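Local coordinates for Rbstp0775 protein (PDB 1RZ3) that is of unknown function but probably binds ATP and acts as a kinase of the uridine kinase and phosphoribulokinase type, built on a P-loop NTPase fold, at residues 80-94 / 130-144. Residues are numbered along the deposited sequence; the frame is centred on the assembly and turned at random.
Sequences YYLQWDVEWLTHQLF and IEGVFLQRKEWRPFF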
loop_
_atom_site.group_PDB
_atom_site.type_symbol
_atom_site.label_atom_id
_atom_site.label_comp_id
_atom_site.label_asym_id
_atom_site.label_seq_id
_atom_site.Cartn_x
_atom_site.Cartn_y
_atom_site.Cartn_z
ATOM N N TYR A 80 3.373 13.646 -0.715
ATOM C CA TYR A 80 3.431 12.925 0.550
ATOM C C TYR A 80 2.295 13.200 1.536
ATOM O O TYR A 80 1.806 12.280 2.197
ATOM C CB TYR A 80 4.762 13.199 1.261
ATOM C CG TYR A 80 4.988 12.299 2.459
ATOM C CD1 TYR A 80 5.402 10.975 2.291
ATOM C CD2 TYR A 80 4.726 12.748 3.754
ATOM C CE1 TYR A 80 5.544 10.121 3.377
ATOM C CE2 TYR A 80 4.864 11.903 4.849
ATOM C CZ TYR A 80 5.272 10.590 4.654
ATOM O OH TYR A 80 5.400 9.745 5.729
ATOM N N TYR A 81 1.872 14.457 1.636
ATOM C CA TYR A 81 0.833 14.828 2.599
ATOM C C TYR A 81 -0.576 15.091 2.088
ATOM O O TYR A 81 -1.544 14.904 2.825
ATOM C CB TYR A 81 1.285 16.059 3.389
ATOM C CG TYR A 81 2.295 15.769 4.470
ATOM C CD1 TYR A 81 1.951 14.992 5.574
ATOM C CD2 TYR A 81 3.590 16.280 4.397
ATOM C CE1 TYR A 81 2.869 14.728 6.582
ATOM C CE2 TYR A 81 4.520 16.027 5.404
ATOM C CZ TYR A 81 4.148 15.247 6.493
ATOM O OH TYR A 81 5.049 14.979 7.492
ATOM N N LEU A 82 -0.706 15.526 0.843
ATOM C CA LEU A 82 -2.028 15.843 0.319
ATOM C C LEU A 82 -2.651 14.830 -0.629
ATOM O O LEU A 82 -3.874 14.775 -0.748
ATOM C CB LEU A 82 -1.990 17.213 -0.369
ATOM C CG LEU A 82 -1.411 18.353 0.476
ATOM C CD1 LEU A 82 -1.510 19.657 -0.302
ATOM C CD2 LEU A 82 -2.156 18.454 1.801
ATOM N N GLN A 83 -1.827 14.035 -1.303
ATOM C CA GLN A 83 -2.344 13.062 -2.262
ATOM C C GLN A 83 -3.314 12.048 -1.649
ATOM O O GLN A 83 -4.227 11.561 -2.329
ATOM C CB GLN A 83 -1.189 12.338 -2.957
ATOM C CG GLN A 83 -1.643 11.431 -4.090
ATOM C CD GLN A 83 -0.647 11.386 -5.227
ATOM O OE1 GLN A 83 -0.257 12.425 -5.757
ATOM N NE2 GLN A 83 -0.234 10.183 -5.612
ATOM N N TRP A 84 -3.098 11.717 -0.379
ATOM C CA TRP A 84 -3.967 10.788 0.344
ATOM C C TRP A 84 -4.560 11.511 1.545
ATOM O O TRP A 84 -3.861 12.263 2.224
ATOM C CB TRP A 84 -3.180 9.579 0.867
ATOM C CG TRP A 84 -2.801 8.593 -0.178
ATOM C CD1 TRP A 84 -3.541 7.532 -0.613
ATOM C CD2 TRP A 84 -1.610 8.605 -0.970
ATOM N NE1 TRP A 84 -2.885 6.883 -1.633
ATOM C CE2 TRP A 84 -1.696 7.520 -1.872
ATOM C CE3 TRP A 84 -0.478 9.429 -1.007
ATOM C CZ2 TRP A 84 -0.693 7.238 -2.803
ATOM C CZ3 TRP A 84 0.522 9.149 -1.934
ATOM C CH2 TRP A 84 0.406 8.063 -2.818
ATOM N N ASP A 85 -5.849 11.295 1.796
ATOM C CA ASP A 85 -6.500 11.891 2.959
ATOM C C ASP A 85 -6.174 10.868 4.041
ATOM O O ASP A 85 -6.969 9.964 4.330
ATOM C CB ASP A 85 -8.013 11.974 2.752
ATOM C CG ASP A 85 -8.704 12.736 3.857
ATOM O OD1 ASP A 85 -8.197 12.719 4.998
ATOM O OD2 ASP A 85 -9.766 13.337 3.592
ATOM N N VAL A 86 -4.982 11.003 4.611
ATOM C CA VAL A 86 -4.486 10.079 5.621
ATOM C C VAL A 86 -5.445 9.797 6.771
ATOM O O VAL A 86 -5.659 8.641 7.130
ATOM C CB VAL A 86 -3.141 10.582 6.189
ATOM C CG1 VAL A 86 -2.618 9.620 7.239
ATOM C CG2 VAL A 86 -2.135 10.732 5.055
ATOM N N GLU A 87 -6.024 10.846 7.338
ATOM C CA GLU A 87 -6.947 10.692 8.459
ATOM C C GLU A 87 -8.242 9.969 8.082
ATOM O O GLU A 87 -8.721 9.116 8.829
ATOM C CB GLU A 87 -7.258 12.070 9.047
ATOM C CG GLU A 87 -8.290 12.087 10.148
ATOM C CD GLU A 87 -8.542 13.505 10.641
ATOM O OE1 GLU A 87 -8.629 14.422 9.794
ATOM O OE2 GLU A 87 -8.655 13.702 11.862
ATOM N N TRP A 88 -8.815 10.308 6.931
ATOM C CA TRP A 88 -10.048 9.656 6.500
ATOM C C TRP A 88 -9.773 8.167 6.268
ATOM O O TRP A 88 -10.556 7.307 6.689
ATOM C CB TRP A 88 -10.577 10.290 5.205
ATOM C CG TRP A 88 -11.949 9.806 4.817
ATOM C CD1 TRP A 88 -13.148 10.314 5.232
ATOM C CD2 TRP A 88 -12.261 8.685 3.979
ATOM N NE1 TRP A 88 -14.186 9.579 4.707
ATOM C CE2 TRP A 88 -13.669 8.572 3.934
ATOM C CE3 TRP A 88 -11.485 7.759 3.264
ATOM C CZ2 TRP A 88 -14.319 7.574 3.202
ATOM C CZ3 TRP A 88 -12.133 6.765 2.536
ATOM C CH2 TRP A 88 -13.538 6.682 2.511
ATOM N N LEU A 89 -8.654 7.862 5.611
ATOM C CA LEU A 89 -8.299 6.469 5.336
ATOM C C LEU A 89 -8.030 5.702 6.620
ATOM O O LEU A 89 -8.344 4.513 6.721
ATOM C CB LEU A 89 -7.085 6.404 4.409
ATOM C CG LEU A 89 -7.437 6.825 2.977
ATOM C CD1 LEU A 89 -6.170 7.090 2.190
ATOM C CD2 LEU A 89 -8.291 5.735 2.317
ATOM N N THR A 90 -7.451 6.375 7.611
ATOM C CA THR A 90 -7.189 5.714 8.883
ATOM C C THR A 90 -8.532 5.307 9.492
ATOM O O THR A 90 -8.704 4.185 9.963
ATOM C CB THR A 90 -6.478 6.651 9.884
ATOM O OG1 THR A 90 -5.222 7.077 9.342
ATOM C CG2 THR A 90 -6.236 5.924 11.203
ATOM N N HIS A 91 -9.482 6.236 9.474
ATOM C CA HIS A 91 -10.814 6.000 10.035
ATOM C C HIS A 91 -11.673 5.020 9.242
ATOM O O HIS A 91 -12.283 4.115 9.811
ATOM C CB HIS A 91 -11.592 7.319 10.127
ATOM C CG HIS A 91 -11.171 8.211 11.253
ATOM N ND1 HIS A 91 -9.851 8.507 11.522
ATOM C CD2 HIS A 91 -11.904 8.916 12.149
ATOM C CE1 HIS A 91 -9.789 9.355 12.533
ATOM N NE2 HIS A 91 -11.021 9.620 12.932
ATOM N N GLN A 92 -11.716 5.204 7.928
ATOM C CA GLN A 92 -12.571 4.381 7.080
ATOM C C GLN A 92 -11.987 3.117 6.472
ATOM O O GLN A 92 -12.732 2.282 5.951
ATOM C CB GLN A 92 -13.165 5.252 5.971
ATOM C CG GLN A 92 -13.952 6.449 6.496
ATOM C CD GLN A 92 -14.973 6.059 7.546
ATOM O OE1 GLN A 92 -15.645 5.034 7.422
ATOM N NE2 GLN A 92 -15.103 6.881 8.585
ATOM N N LEU A 93 -10.668 2.968 6.518
ATOM C CA LEU A 93 -10.051 1.775 5.960
ATOM C C LEU A 93 -9.207 0.992 6.965
ATOM O O LEU A 93 -9.584 -0.099 7.394
ATOM C CB LEU A 93 -9.187 2.140 4.741
ATOM C CG LEU A 93 -8.404 1.005 4.061
ATOM C CD1 LEU A 93 -9.356 -0.070 3.584
ATOM C CD2 LEU A 93 -7.614 1.567 2.884
ATOM N N PHE A 94 -8.072 1.557 7.352
ATOM C CA PHE A 94 -7.162 0.869 8.257
ATOM C C PHE A 94 -7.736 0.391 9.586
ATOM O O PHE A 94 -7.527 -0.764 9.957
ATOM C CB PHE A 94 -5.911 1.729 8.465
ATOM C CG PHE A 94 -5.091 1.879 7.210
ATOM C CD1 PHE A 94 -4.291 0.831 6.757
ATOM C CD2 PHE A 94 -5.178 3.033 6.441
ATOM C CE1 PHE A 94 -3.595 0.933 5.553
ATOM C CE2 PHE A 94 -4.487 3.146 5.235
ATOM C CZ PHE A 94 -3.693 2.092 4.791
ATOM N N ILE A 130 -2.433 -5.051 1.395
ATOM C CA ILE A 130 -2.449 -3.658 0.973
ATOM C C ILE A 130 -1.091 -3.284 0.387
ATOM O O ILE A 130 -0.057 -3.504 1.020
ATOM C CB ILE A 130 -2.752 -2.738 2.180
ATOM C CG1 ILE A 130 -4.083 -3.158 2.815
ATOM C CG2 ILE A 130 -2.790 -1.279 1.739
ATOM C CD1 ILE A 130 -4.425 -2.423 4.088
ATOM N N GLU A 131 -1.092 -2.736 -0.827
ATOM C CA GLU A 131 0.152 -2.322 -1.464
ATOM C C GLU A 131 0.067 -0.853 -1.844
ATOM O O GLU A 131 -0.987 -0.373 -2.261
ATOM C CB GLU A 131 0.436 -3.174 -2.714
ATOM C CG GLU A 131 -0.577 -3.042 -3.848
ATOM C CD GLU A 131 -0.229 -1.943 -4.843
ATOM O OE1 GLU A 131 0.782 -1.234 -4.637
ATOM O OE2 GLU A 131 -0.972 -1.792 -5.837
ATOM N N GLY A 132 1.176 -0.138 -1.682
ATOM C CA GLY A 132 1.194 1.273 -2.027
ATOM C C GLY A 132 2.444 1.962 -1.535
ATOM O O GLY A 132 3.285 1.348 -0.882
ATOM N N VAL A 133 2.580 3.243 -1.854
ATOM C CA VAL A 133 3.739 3.999 -1.407
ATOM C C VAL A 133 3.439 4.629 -0.049
ATOM O O VAL A 133 2.278 4.900 0.277
ATOM C CB VAL A 133 4.103 5.112 -2.421
ATOM C CG1 VAL A 133 2.949 6.080 -2.569
ATOM C CG2 VAL A 133 5.357 5.836 -1.971
ATOM N N PHE A 134 4.490 4.835 0.740
ATOM C CA PHE A 134 4.392 5.447 2.060
ATOM C C PHE A 134 3.408 4.719 2.980
ATOM O O PHE A 134 2.669 5.365 3.716
ATOM C CB PHE A 134 3.950 6.917 1.938
ATOM C CG PHE A 134 4.656 7.692 0.851
ATOM C CD1 PHE A 134 6.045 7.673 0.745
ATOM C CD2 PHE A 134 3.926 8.469 -0.051
ATOM C CE1 PHE A 134 6.701 8.419 -0.242
ATOM C CE2 PHE A 134 4.572 9.223 -1.045
ATOM C CZ PHE A 134 5.963 9.196 -1.139
ATOM N N LEU A 135 3.400 3.390 2.946
ATOM C CA LEU A 135 2.480 2.620 3.782
ATOM C C LEU A 135 2.796 2.669 5.268
ATOM O O LEU A 135 1.907 2.504 6.102
ATOM C CB LEU A 135 2.473 1.147 3.369
ATOM C CG LEU A 135 1.835 0.715 2.052
ATOM C CD1 LEU A 135 1.769 -0.819 2.040
ATOM C CD2 LEU A 135 0.430 1.302 1.921
ATOM N N GLN A 136 4.067 2.875 5.601
ATOM C CA GLN A 136 4.474 2.885 6.994
ATOM C C GLN A 136 4.457 4.229 7.699
ATOM O O GLN A 136 5.200 4.447 8.655
ATOM C CB GLN A 136 5.843 2.215 7.122
ATOM C CG GLN A 136 5.789 0.752 6.696
ATOM C CD GLN A 136 7.121 0.056 6.804
ATOM O OE1 GLN A 136 7.975 0.159 5.915
ATOM N NE2 GLN A 136 7.315 -0.650 7.901
ATOM N N ARG A 137 3.604 5.140 7.239
ATOM C CA ARG A 137 3.507 6.414 7.926
ATOM C C ARG A 137 2.892 6.071 9.292
ATOM O O ARG A 137 2.117 5.116 9.413
ATOM C CB ARG A 137 2.655 7.413 7.131
ATOM C CG ARG A 137 1.312 6.921 6.654
ATOM C CD ARG A 137 0.566 8.043 5.915
ATOM N NE ARG A 137 0.876 8.148 4.487
ATOM C CZ ARG A 137 1.309 9.256 3.889
ATOM N NH1 ARG A 137 1.504 10.368 4.590
ATOM N NH2 ARG A 137 1.504 9.271 2.578
ATOM N N LYS A 138 3.262 6.833 10.314
ATOM C CA LYS A 138 2.820 6.585 11.686
ATOM C C LYS A 138 1.345 6.280 11.919
ATOM O O LYS A 138 1.005 5.471 12.780
ATOM C CB LYS A 138 3.235 7.753 12.582
ATOM C CG LYS A 138 2.628 9.084 12.185
ATOM C CD LYS A 138 3.102 10.201 13.116
ATOM C CE LYS A 138 2.507 11.550 12.720
ATOM N NZ LYS A 138 2.853 11.940 11.320
ATOM N N GLU A 139 0.472 6.929 11.158
ATOM C CA GLU A 139 -0.962 6.736 11.310
ATOM C C GLU A 139 -1.468 5.346 10.922
ATOM O O GLU A 139 -2.412 4.829 11.535
ATOM C CB GLU A 139 -1.717 7.782 10.479
ATOM C CG GLU A 139 -1.507 9.243 10.886
ATOM C CD GLU A 139 -0.144 9.815 10.501
ATOM O OE1 GLU A 139 0.528 9.271 9.596
ATOM O OE2 GLU A 139 0.249 10.839 11.100
ATOM N N TRP A 140 -0.844 4.745 9.909
ATOM C CA TRP A 140 -1.270 3.439 9.408
ATOM C C TRP A 140 -0.527 2.223 9.967
ATOM O O TRP A 140 -1.098 1.135 10.075
ATOM C CB TRP A 140 -1.180 3.432 7.879
ATOM C CG TRP A 140 -1.963 4.541 7.213
ATOM C CD1 TRP A 140 -2.994 5.265 7.752
ATOM C CD2 TRP A 140 -1.823 4.995 5.860
ATOM N NE1 TRP A 140 -3.505 6.136 6.817
ATOM C CE2 TRP A 140 -2.805 5.991 5.648
ATOM C CE3 TRP A 140 -0.967 4.652 4.806
ATOM C CZ2 TRP A 140 -2.952 6.648 4.424
ATOM C CZ3 TRP A 140 -1.114 5.301 3.587
ATOM C CH2 TRP A 140 -2.099 6.289 3.406
ATOM N N ARG A 141 0.741 2.409 10.320
ATOM C CA ARG A 141 1.579 1.334 10.872
ATOM C C ARG A 141 0.954 0.348 11.865
ATOM O O ARG A 141 1.107 -0.869 11.726
ATOM C CB ARG A 141 2.816 1.924 11.569
ATOM C CG ARG A 141 3.862 2.512 10.674
ATOM C CD ARG A 141 5.230 2.470 11.370
ATOM N NE ARG A 141 5.361 3.371 12.517
ATOM C CZ ARG A 141 5.708 4.654 12.431
ATOM N NH1 ARG A 141 5.952 5.197 11.249
ATOM N NH2 ARG A 141 5.843 5.387 13.529
ATOM N N PRO A 142 0.257 0.859 12.893
ATOM C CA PRO A 142 -0.353 -0.021 13.894
ATOM C C PRO A 142 -1.306 -1.074 13.362
ATOM O O PRO A 142 -1.562 -2.068 14.028
ATOM C CB PRO A 142 -1.074 0.951 14.832
ATOM C CG PRO A 142 -0.373 2.273 14.602
ATOM C CD PRO A 142 -0.127 2.263 13.126
ATOM N N PHE A 143 -1.824 -0.866 12.157
ATOM C CA PHE A 143 -2.798 -1.799 11.609
ATOM C C PHE A 143 -2.266 -2.890 10.694
ATOM O O PHE A 143 -3.047 -3.662 10.133
ATOM C CB PHE A 143 -3.906 -0.993 10.926
ATOM C CG PHE A 143 -4.543 0.012 11.843
ATOM C CD1 PHE A 143 -5.353 -0.409 12.893
ATOM C CD2 PHE A 143 -4.256 1.368 11.721
ATOM C CE1 PHE A 143 -5.863 0.505 13.813
ATOM C CE2 PHE A 143 -4.760 2.291 12.636
ATOM C CZ PHE A 143 -5.564 1.856 13.685
ATOM N N PHE A 144 -0.943 -2.962 10.552
ATOM C CA PHE A 144 -0.302 -3.991 9.728
ATOM C C PHE A 144 0.336 -5.040 10.632
ATOM O O PHE A 144 1.008 -4.697 11.606
ATOM C CB PHE A 144 0.806 -3.388 8.852
ATOM C CG PHE A 144 0.302 -2.571 7.703
ATOM C CD1 PHE A 144 -0.192 -3.190 6.560
ATOM C CD2 PHE A 144 0.328 -1.182 7.757
ATOM C CE1 PHE A 144 -0.657 -2.431 5.482
ATOM C CE2 PHE A 144 -0.135 -0.415 6.686
ATOM C CZ PHE A 144 -0.628 -1.044 5.547
HETATM O O HOH W 1 4.919 12.956 9.372
#
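The backbone oxygen of Y80, in helix 75-82, is gripped by both terminal nitrogens of R137: NH2 lies 3.0 Å from Y80 O in the carbonyl plane, and NH1 donates to the same oxygen from a slight tilt. Each bond is bent, near 144° at the hydrogen, as expected when one acceptor sits end-on between two N-H groups in the guanidinium plane. The same cation also covers the Y80 ring, with R137 CZ 4.4 Å from its centroid in a cation-pi contact, while V86 CG2 packs on the other face of the guanidinium. R137 thus illustrates how a buried cation can be satisfied by a carbonyl and an aromatic face. Y80 in turn drives its CD1-CE1 edge over the face of F134, the T-shaped pair having planes 70° apart. Were R137 cut back to an alanine, Y80 O would probably lose both donors, and a gap is likely to open between the tyrosine ring, V86 and W140, whose indole face rests on R137 CD.

W140 applies the same solution to an indole N-H. Its NE1 makes a weak bond of 3.3 Å to V86 O, an oxygen already used by T90 N and T90 OG1 within helix 86-94. With CG anti to its carbonyl carbon (chi1 -66°), F94 lays its ring on the indole face away from R137, CE2 reaching 3.3 Å from W140 CD2 in a face-to-face stack. F144 CZ and I130 CD1 border the F94 ring at CE1, and W84 CH2 meets V133 CG1.

The loop after strand 127-132 of the parallel sheet thus joins two helices through one arginine and one tryptophan; the charge of the buried cation is probably eased by the carbonyl dipole of Y80 and the pi electrons of its ring.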